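Local coordinates for protein alpha-1,4-endofucoidanase (Mariniflexile fucanivorans, PDB 6DLH) that hydrolyses fucoidan from within the chain, as a retaining endo-acting glycoside hydrolase of family 107, and carries several bound calcium ions, at residues R38-R43 with N323-R328; P33-R38 with D336-H341; N264-F269 with D288-G293. All coordinates share one frame; numbering follows the deposited sequence.

Interaction 1. Residues R38-R43 with N323-R328. With CA (calcium ion), chain E.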
loop_
_atom_site.group_PDB
_atom_site.type_symbol
_atom_site.label_atom_id
_atom_site.label_comp_id
_atom_site.label_asym_id
_atom_site.label_seq_id
_atom_site.Cartn_x
_atom_site.Cartn_y
_atom_site.Cartn_z
ATOM N N ARG A 38 0.487 8.693 -25.211
ATOM C CA ARG A 38 -0.138 7.666 -24.397
ATOM C C ARG A 38 -0.439 8.182 -22.988
ATOM O O ARG A 38 -0.983 7.440 -22.172
ATOM C CB ARG A 38 0.666 6.364 -24.437
ATOM C CG ARG A 38 2.078 6.451 -23.880
ATOM C CD ARG A 38 2.670 5.056 -23.935
ATOM N NE ARG A 38 4.121 5.105 -23.931
ATOM C CZ ARG A 38 4.888 5.132 -25.018
ATOM N NH1 ARG A 38 6.183 5.380 -24.905
ATOM N NH2 ARG A 38 4.361 4.910 -26.208
ATOM N N ALA A 39 -0.105 9.456 -22.725
ATOM C CA ALA A 39 -0.426 10.121 -21.473
ATOM C C ALA A 39 -1.398 11.272 -21.728
ATOM O O ALA A 39 -1.487 12.211 -20.934
ATOM C CB ALA A 39 0.843 10.597 -20.802
ATOM N N GLU A 40 -2.154 11.189 -22.829
ATOM C CA GLU A 40 -3.038 12.283 -23.205
ATOM C C GLU A 40 -4.142 12.450 -22.158
ATOM O O GLU A 40 -4.692 13.540 -21.990
ATOM C CB GLU A 40 -3.572 12.072 -24.626
ATOM C CG GLU A 40 -4.808 12.890 -24.966
ATOM C CD GLU A 40 -4.633 14.404 -24.990
ATOM O OE1 GLU A 40 -3.479 14.876 -25.168
ATOM O OE2 GLU A 40 -5.658 15.113 -24.824
ATOM N N TRP A 41 -4.462 11.359 -21.452
ATOM C CA TRP A 41 -5.513 11.365 -20.446
ATOM C C TRP A 41 -5.059 12.165 -19.227
ATOM O O TRP A 41 -5.886 12.596 -18.432
ATOM C CB TRP A 41 -5.879 9.930 -20.053
ATOM C CG TRP A 41 -4.724 9.165 -19.484
ATOM C CD1 TRP A 41 -3.887 8.333 -20.168
ATOM C CD2 TRP A 41 -4.270 9.157 -18.116
ATOM N NE1 TRP A 41 -2.952 7.803 -19.322
ATOM C CE2 TRP A 41 -3.159 8.290 -18.058
ATOM C CE3 TRP A 41 -4.685 9.796 -16.938
ATOM C CZ2 TRP A 41 -2.458 8.051 -16.874
ATOM C CZ3 TRP A 41 -3.993 9.558 -15.768
ATOM C CH2 TRP A 41 -2.897 8.695 -15.737
ATOM N N MET A 42 -3.736 12.331 -19.101
ATOM C CA MET A 42 -3.097 13.025 -17.997
ATOM C C MET A 42 -3.369 14.532 -18.084
ATOM O O MET A 42 -3.331 15.226 -17.069
ATOM C CB MET A 42 -1.592 12.743 -18.013
ATOM C CG MET A 42 -0.798 13.415 -16.913
ATOM S SD MET A 42 -0.145 12.272 -15.674
ATOM C CE MET A 42 0.313 10.868 -16.694
ATOM N N ARG A 43 -3.676 15.029 -19.291
ATOM C CA ARG A 43 -4.025 16.431 -19.475
ATOM C C ARG A 43 -5.389 16.712 -18.848
ATOM O O ARG A 43 -6.387 16.096 -19.222
ATOM C CB ARG A 43 -3.951 16.836 -20.952
ATOM C CG ARG A 43 -2.530 17.073 -21.441
ATOM C CD ARG A 43 -2.387 17.323 -22.931
ATOM N NE ARG A 43 -2.805 18.652 -23.353
ATOM C CZ ARG A 43 -3.915 18.918 -24.034
ATOM N NH1 ARG A 43 -4.664 17.932 -24.496
ATOM N NH2 ARG A 43 -4.282 20.171 -24.241
ATOM N N ASN A 323 -0.685 24.770 -22.275
ATOM C CA ASN A 323 -1.815 23.891 -22.556
ATOM C C ASN A 323 -1.504 22.431 -22.211
ATOM O O ASN A 323 -2.032 21.528 -22.853
ATOM C CB ASN A 323 -2.291 24.002 -24.011
ATOM C CG ASN A 323 -2.585 25.425 -24.439
ATOM O OD1 ASN A 323 -3.381 26.120 -23.813
ATOM N ND2 ASN A 323 -1.950 25.866 -25.512
ATOM N N GLY A 324 -0.658 22.200 -21.198
ATOM C CA GLY A 324 -0.423 20.854 -20.698
ATOM C C GLY A 324 0.700 20.106 -21.414
ATOM O O GLY A 324 0.923 18.935 -21.127
ATOM N N TYR A 325 1.411 20.787 -22.323
ATOM C CA TYR A 325 2.557 20.207 -23.014
ATOM C C TYR A 325 3.846 20.814 -22.466
ATOM O O TYR A 325 3.977 22.032 -22.374
ATOM C CB TYR A 325 2.423 20.379 -24.532
ATOM C CG TYR A 325 1.250 19.628 -25.115
ATOM C CD1 TYR A 325 1.290 18.250 -25.260
ATOM C CD2 TYR A 325 0.087 20.289 -25.483
ATOM C CE1 TYR A 325 0.206 17.545 -25.763
ATOM C CE2 TYR A 325 -1.004 19.600 -25.992
ATOM C CZ TYR A 325 -0.942 18.223 -26.130
ATOM O OH TYR A 325 -2.014 17.530 -26.610
ATOM N N ALA A 326 4.799 19.951 -22.109
ATOM C CA ALA A 326 5.955 20.388 -21.342
ATOM C C ALA A 326 7.047 20.996 -22.221
ATOM O O ALA A 326 7.751 21.902 -21.778
ATOM C CB ALA A 326 6.495 19.245 -20.521
ATOM N N PHE A 327 7.222 20.482 -23.447
ATOM C CA PHE A 327 8.467 20.755 -24.149
ATOM C C PHE A 327 8.234 21.258 -25.572
ATOM O O PHE A 327 8.988 20.907 -26.472
ATOM C CB PHE A 327 9.388 19.534 -24.086
ATOM C CG PHE A 327 9.698 19.089 -22.683
ATOM C CD1 PHE A 327 10.408 19.918 -21.818
ATOM C CD2 PHE A 327 9.256 17.862 -22.207
ATOM C CE1 PHE A 327 10.686 19.521 -20.518
ATOM C CE2 PHE A 327 9.533 17.467 -20.906
ATOM C CZ PHE A 327 10.251 18.294 -20.066
ATOM N N ARG A 328 7.236 22.128 -25.761
ATOM C CA ARG A 328 6.994 22.685 -27.084
ATOM C C ARG A 328 7.828 23.952 -27.282
ATOM O O ARG A 328 7.511 24.777 -28.135
ATOM C CB ARG A 328 5.495 22.888 -27.343
ATOM C CG ARG A 328 4.904 21.883 -28.321
ATOM C CD ARG A 328 3.791 20.973 -27.840
ATOM N NE ARG A 328 2.518 21.356 -28.435
ATOM C CZ ARG A 328 1.544 20.522 -28.805
ATOM N NH1 ARG A 328 1.671 19.212 -28.663
ATOM N NH2 ARG A 328 0.432 21.013 -29.317
HETATM CA CA CA E . 9.941 19.974 -28.463
HETATM O O HOH W 1 9.580 22.118 -29.563
#
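R43 reaches across to the loop 323-328, gripping it with the edge of its guanidinium group while the flat side lies on the ring of Y325. R43 NE and R43 NH2 both donate hydrogen bonds to N323 O, each 3.0 Å, a side-on grip of two donors on one acceptor that lies in the guanidinium plane. A bend at the third torsion (chi3 75°) lays the group over the tyrosine with the two planes 12° apart, R43 NE coming within 3.3 Å of Y325 CE2. R43 CD adds a CH-pi contact to the same face, 4.0 Å from the ring centroid. R328 NH1 covers the other face of Y325, so the ring is sandwiched between two arginines. This inner part is close-packed: G324, buried, presents its bare CA to the guanidinium edge, and its positive phi and lack of a side chain suit glycine to this approach.

Toward the outer side the contact is looser, and N323 is exposed. Within their own segment E40 OE2 and R43 NH1 form a salt bridge, 3.0 Å long but weak as a hydrogen bond, which also steadies the guanidinium group. F327, two residues after Y325, binds the calcium ion through its carbonyl O.

N323 ends helix 307-321 as the C-prime residue of a Schellman motif. A long, flat cation suits this place, and its charge, partly balanced by E40, probably complements the partial negative charge of the helix end.

Interaction 2. Residues P33-R38 with D336-H341. With CA (calcium ion), chain E.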
loop_
_atom_site.group_PDB
_atom_site.type_symbol
_atom_site.label_atom_id
_atom_site.label_comp_id
_atom_site.label_asym_id
_atom_site.label_seq_id
_atom_site.Cartn_x
_atom_site.Cartn_y
_atom_site.Cartn_z
ATOM N N PRO A 33 6.964 6.826 -31.432
ATOM C CA PRO A 33 5.950 7.755 -31.943
ATOM C C PRO A 33 4.699 7.871 -31.072
ATOM O O PRO A 33 3.815 8.680 -31.350
ATOM C CB PRO A 33 5.596 7.157 -33.316
ATOM C CG PRO A 33 5.834 5.667 -33.149
ATOM C CD PRO A 33 6.973 5.540 -32.156
ATOM N N ASN A 34 4.633 7.048 -30.019
ATOM C CA ASN A 34 3.522 7.080 -29.081
ATOM C C ASN A 34 3.917 7.860 -27.827
ATOM O O ASN A 34 3.062 8.140 -26.989
ATOM C CB ASN A 34 3.024 5.676 -28.723
ATOM C CG ASN A 34 2.370 4.947 -29.877
ATOM O OD1 ASN A 34 1.547 5.516 -30.598
ATOM N ND2 ASN A 34 2.719 3.680 -30.044
ATOM N N GLN A 35 5.206 8.215 -27.721
ATOM C CA GLN A 35 5.748 8.949 -26.585
ATOM C C GLN A 35 4.889 10.174 -26.286
ATOM O O GLN A 35 4.684 11.028 -27.148
ATOM C CB GLN A 35 7.190 9.390 -26.834
ATOM C CG GLN A 35 7.865 9.967 -25.596
ATOM C CD GLN A 35 9.220 10.569 -25.873
ATOM O OE1 GLN A 35 9.634 10.719 -27.019
ATOM N NE2 GLN A 35 9.932 10.917 -24.814
ATOM N N GLY A 36 4.399 10.243 -25.044
ATOM C CA GLY A 36 3.618 11.379 -24.598
ATOM C C GLY A 36 2.143 11.214 -24.942
ATOM O O GLY A 36 1.291 11.428 -24.086
ATOM N N LEU A 37 1.855 10.839 -26.196
ATOM C CA LEU A 37 0.487 10.649 -26.660
ATOM C C LEU A 37 -0.248 9.672 -25.741
ATOM O O LEU A 37 -1.449 9.811 -25.508
ATOM C CB LEU A 37 0.495 10.129 -28.103
ATOM C CG LEU A 37 0.394 11.187 -29.204
ATOM C CD1 LEU A 37 0.629 10.556 -30.573
ATOM C CD2 LEU A 37 -0.958 11.891 -29.176
ATOM N N ARG A 38 0.487 8.693 -25.211
ATOM C CA ARG A 38 -0.138 7.666 -24.397
ATOM C C ARG A 38 -0.439 8.182 -22.988
ATOM O O ARG A 38 -0.983 7.440 -22.172
ATOM C CB ARG A 38 0.666 6.364 -24.437
ATOM C CG ARG A 38 2.078 6.451 -23.880
ATOM C CD ARG A 38 2.670 5.056 -23.935
ATOM N NE ARG A 38 4.121 5.105 -23.931
ATOM C CZ ARG A 38 4.888 5.132 -25.018
ATOM N NH1 ARG A 38 6.183 5.380 -24.905
ATOM N NH2 ARG A 38 4.361 4.910 -26.208
ATOM N N ASP A 336 7.261 16.503 -28.283
ATOM C CA ASP A 336 6.255 17.549 -28.378
ATOM C C ASP A 336 4.918 17.108 -27.792
ATOM O O ASP A 336 4.016 17.933 -27.657
ATOM C CB ASP A 336 6.095 18.053 -29.813
ATOM C CG ASP A 336 7.078 19.143 -30.203
ATOM O OD1 ASP A 336 8.038 19.399 -29.432
ATOM O OD2 ASP A 336 6.871 19.740 -31.274
ATOM N N ASN A 337 4.782 15.820 -27.458
ATOM C CA ASN A 337 3.531 15.332 -26.896
ATOM C C ASN A 337 3.696 14.965 -25.423
ATOM O O ASN A 337 2.724 14.565 -24.789
ATOM C CB ASN A 337 2.928 14.169 -27.688
ATOM C CG ASN A 337 2.549 14.556 -29.099
ATOM O OD1 ASN A 337 2.978 13.906 -30.052
ATOM N ND2 ASN A 337 1.761 15.610 -29.241
ATOM N N VAL A 338 4.917 15.108 -24.892
ATOM C CA VAL A 338 5.180 14.882 -23.477
ATOM C C VAL A 338 4.294 15.822 -22.648
ATOM O O VAL A 338 4.192 17.011 -22.928
ATOM C CB VAL A 338 6.684 15.033 -23.172
ATOM C CG1 VAL A 338 6.992 14.944 -21.686
ATOM C CG2 VAL A 338 7.512 14.019 -23.948
ATOM N N VAL A 339 3.606 15.258 -21.654
ATOM C CA VAL A 339 2.582 15.983 -20.920
ATOM C C VAL A 339 3.198 16.662 -19.694
ATOM O O VAL A 339 4.016 16.081 -18.984
ATOM C CB VAL A 339 1.416 15.044 -20.548
ATOM C CG1 VAL A 339 0.463 15.674 -19.536
ATOM C CG2 VAL A 339 0.662 14.589 -21.797
ATOM N N ALA A 340 2.802 17.916 -19.465
ATOM C CA ALA A 340 3.255 18.645 -18.294
ATOM C C ALA A 340 2.528 18.096 -17.070
ATOM O O ALA A 340 1.303 18.035 -17.056
ATOM C CB ALA A 340 3.004 20.120 -18.484
ATOM N N HIS A 341 3.295 17.691 -16.052
ATOM C CA HIS A 341 2.707 17.118 -14.854
ATOM C C HIS A 341 3.481 17.573 -13.619
ATOM O O HIS A 341 4.697 17.729 -13.663
ATOM C CB HIS A 341 2.626 15.588 -14.984
ATOM C CG HIS A 341 2.537 14.868 -13.680
ATOM N ND1 HIS A 341 3.660 14.535 -12.942
ATOM C CD2 HIS A 341 1.475 14.423 -12.980
ATOM C CE1 HIS A 341 3.291 13.909 -11.842
ATOM N NE2 HIS A 341 1.955 13.819 -11.848
HETATM CA CA CA E . 9.941 19.974 -28.463
HETATM O O HOH W 2 6.290 13.378 -27.547
HETATM O O HOH W 3 4.068 11.253 -29.796
HETATM O O HOH W 4 0.132 13.853 -25.401
HETATM O O HOH W 1 9.580 22.118 -29.563
#
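With CG anti to its carbonyl carbon (chi1 -63°), N337 points its side chain alongside that of L37, N337 OD1 lying 3.8 Å from L37 CG, while N337 CB stands 3.6 Å from Q35 O. Q35 sets CG opposite its backbone N (chi1 -171°) and stays extended beyond it, carrying the amide past V338 CG2 to give Q35 NE2 to the carbonyl of D288. Between Q35 and L37, G36 brings the backbones together. Its positive phi suits glycine, and with nothing beyond CA it lets the backbones approach until G36 CA makes a CA-H...O contact of 3.3 Å with N337 O.

No direct hydrogen bond joins the segments; water does the work. Water 2 accepts from N337 N at 2.9 Å and donates to Q35 O, and water 4 donates to N337 O at 2.8 Å and weakly to G36 O. D336, at the head of its segment, binds calcium through OD1 at 2.2 Å.

The stretch 33-38 belongs to the loop leading into strand 46-49. Residues 336-341 lie in the loop between helix 307-321 and the outermost strand 341-342, the last residue entering that strand; their backbone is bonded at V338 and A340 to A326 and G324, and at V339 to D289 and T291.

Interaction 3. Residues N264-F269 with D288-G293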
loop_
_atom_site.group_PDB
_atom_site.type_symbol
_atom_site.label_atom_id
_atom_site.label_comp_id
_atom_site.label_asym_id
_atom_site.label_seq_id
_atom_site.Cartn_x
_atom_site.Cartn_y
_atom_site.Cartn_z
ATOM N N ASN A 264 0.603 1.156 -23.243
ATOM C CA ASN A 264 0.014 2.482 -23.153
ATOM C C ASN A 264 0.392 3.139 -21.827
ATOM O O ASN A 264 -0.015 4.265 -21.556
ATOM C CB ASN A 264 -1.508 2.440 -23.309
ATOM C CG ASN A 264 -1.960 2.036 -24.695
ATOM O OD1 ASN A 264 -1.387 2.460 -25.698
ATOM N ND2 ASN A 264 -3.012 1.237 -24.760
ATOM N N ALA A 265 1.159 2.424 -21.000
ATOM C CA ALA A 265 1.572 2.950 -19.711
ATOM C C ALA A 265 2.468 4.172 -19.919
ATOM O O ALA A 265 3.425 4.115 -20.689
ATOM C CB ALA A 265 2.254 1.868 -18.910
ATOM N N ALA A 266 2.134 5.276 -19.235
ATOM C CA ALA A 266 2.900 6.517 -19.295
ATOM C C ALA A 266 4.031 6.474 -18.270
ATOM O O ALA A 266 3.818 6.054 -17.131
ATOM C CB ALA A 266 1.980 7.689 -19.064
ATOM N N ILE A 267 5.228 6.919 -18.681
ATOM C CA ILE A 267 6.441 6.767 -17.879
ATOM C C ILE A 267 6.997 8.149 -17.549
ATOM O O ILE A 267 6.977 9.041 -18.400
ATOM C CB ILE A 267 7.513 5.916 -18.610
ATOM C CG1 ILE A 267 6.941 4.687 -19.336
ATOM C CG2 ILE A 267 8.669 5.553 -17.684
ATOM C CD1 ILE A 267 6.157 3.727 -18.457
ATOM N N ALA A 268 7.520 8.296 -16.323
ATOM C CA ALA A 268 8.193 9.518 -15.913
ATOM C C ALA A 268 9.372 9.175 -15.012
ATOM O O ALA A 268 9.236 8.341 -14.125
ATOM C CB ALA A 268 7.228 10.451 -15.214
ATOM N N PHE A 269 10.505 9.859 -15.231
ATOM C CA PHE A 269 11.708 9.701 -14.430
ATOM C C PHE A 269 12.013 11.007 -13.702
ATOM O O PHE A 269 11.933 12.078 -14.293
ATOM C CB PHE A 269 12.890 9.325 -15.330
ATOM C CG PHE A 269 12.740 7.999 -16.031
ATOM C CD1 PHE A 269 12.103 7.912 -17.260
ATOM C CD2 PHE A 269 13.225 6.834 -15.451
ATOM C CE1 PHE A 269 11.963 6.690 -17.899
ATOM C CE2 PHE A 269 13.085 5.612 -16.092
ATOM C CZ PHE A 269 12.450 5.544 -17.312
ATOM N N ASP A 288 10.356 9.393 -21.352
ATOM C CA ASP A 288 9.390 10.140 -20.559
ATOM C C ASP A 288 8.131 10.400 -21.386
ATOM O O ASP A 288 8.201 11.005 -22.452
ATOM C CB ASP A 288 9.982 11.468 -20.083
ATOM C CG ASP A 288 10.911 11.342 -18.891
ATOM O OD1 ASP A 288 10.410 11.023 -17.783
ATOM O OD2 ASP A 288 12.123 11.574 -19.074
ATOM N N ASP A 289 6.980 9.948 -20.875
ATOM C CA ASP A 289 5.694 10.283 -21.463
ATOM C C ASP A 289 5.143 11.526 -20.771
ATOM O O ASP A 289 4.346 12.254 -21.352
ATOM C CB ASP A 289 4.698 9.122 -21.362
ATOM C CG ASP A 289 5.109 7.896 -22.157
ATOM O OD1 ASP A 289 4.987 7.937 -23.397
ATOM O OD2 ASP A 289 5.548 6.917 -21.534
ATOM N N TYR A 290 5.558 11.736 -19.514
ATOM C CA TYR A 290 5.185 12.929 -18.766
ATOM C C TYR A 290 6.326 13.346 -17.847
ATOM O O TYR A 290 7.236 12.561 -17.580
ATOM C CB TYR A 290 3.870 12.724 -18.002
ATOM C CG TYR A 290 3.885 11.732 -16.865
ATOM C CD1 TYR A 290 4.021 10.366 -17.092
ATOM C CD2 TYR A 290 3.709 12.153 -15.557
ATOM C CE1 TYR A 290 4.013 9.448 -16.051
ATOM C CE2 TYR A 290 3.691 11.250 -14.503
ATOM C CZ TYR A 290 3.837 9.894 -14.751
ATOM O OH TYR A 290 3.820 9.012 -13.711
ATOM N N THR A 291 6.255 14.593 -17.368
ATOM C CA THR A 291 7.256 15.112 -16.454
ATOM C C THR A 291 6.946 14.629 -15.046
ATOM O O THR A 291 5.816 14.764 -14.582
ATOM C CB THR A 291 7.338 16.643 -16.506
ATOM O OG1 THR A 291 6.081 17.189 -16.105
ATOM C CG2 THR A 291 7.699 17.150 -17.884
ATOM N N PHE A 292 7.964 14.070 -14.385
ATOM C CA PHE A 292 7.865 13.674 -12.991
ATOM C C PHE A 292 7.365 14.864 -12.174
ATOM O O PHE A 292 6.441 14.727 -11.360
ATOM C CB PHE A 292 9.218 13.168 -12.489
ATOM C CG PHE A 292 9.180 12.470 -11.155
ATOM C CD1 PHE A 292 9.238 13.191 -9.972
ATOM C CD2 PHE A 292 9.108 11.086 -11.082
ATOM C CE1 PHE A 292 9.216 12.545 -8.745
ATOM C CE2 PHE A 292 9.083 10.440 -9.855
ATOM C CZ PHE A 292 9.134 11.170 -8.688
ATOM N N GLY A 293 7.994 16.022 -12.407
ATOM C CA GLY A 293 7.508 17.311 -11.937
ATOM C C GLY A 293 7.633 17.492 -10.425
ATOM O O GLY A 293 6.704 17.956 -9.782
HETATM O O HOH W 5 10.268 13.253 -15.999
#
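A266 to F269 form an outermost strand of the seven-stranded parallel sheet of the catalytic domain, probably a (beta/alpha)8-like barrel as in GH29, and the irregular segment 288-293 lies along it where a further barrel strand might run. At the centre, I267 O accepts two backbone N-H groups: D289 N at 2.6 Å, in the carbonyl plane, and Y290 N at 3.2 Å, tilted 32° from it. Two aspartates then take the place of regular strand pairing. D289 OD2 receives I267 N at 2.9 Å on its anti lone pair, and D288 OD1 receives F269 N at 2.8 Å, nearly along its own C-O axis. Aspartates suit this task, probably because their short side chains bring acceptors to N-H groups that the irregular backbone opposite does not meet.

A268 CB sits over the centre of the Y290 ring, 3.4 Å from the centroid in a CH-pi contact. Y290 places CG between its backbone N and carbonyl carbon (chi1 67°), which turns the ring face toward A268 CB; the single methyl of A268 suits this close approach to the ring. F292 CB closes the far end, 3.4 Å from F269 O.

A second shell fixes these groups. The other oxygen of D289 is held by R38 and by G36 N, that of D288 by T285, and Y290 OH bonds to E145 of strand 143-149. I267 and F269 pack against helix 249-259, while backbone bonds from A266 and A268 tie the strand to 222-226. Water 5 links the two segments where F269 and F292 meet, accepting a hydrogen bond from F292 N, 2.9 Å away.

All three contacts cluster in the catalytic domain, on the same side of the chain's centre, ahead of the Ig-like regions. Centres of interactions 1 and 2 are about 6 Å apart, 2 and 3 about 8 Å, and 1 and 3 about 10 Å. Along the chain the order is 33-43, 264-269, 288-293, 323-328 and 336-341, so interaction 3 nests inside interaction 1, and that inside interaction 2. Interactions 1 and 2 share R38 and one calcium ion, which D330, R332 and N335 also bind. Segment 288-293 lies between strand 266-269 and the start of strand 341-342, bonded to V339 and H341, consistent with barrel closure, while the N-terminal segment fastens onto the same seam.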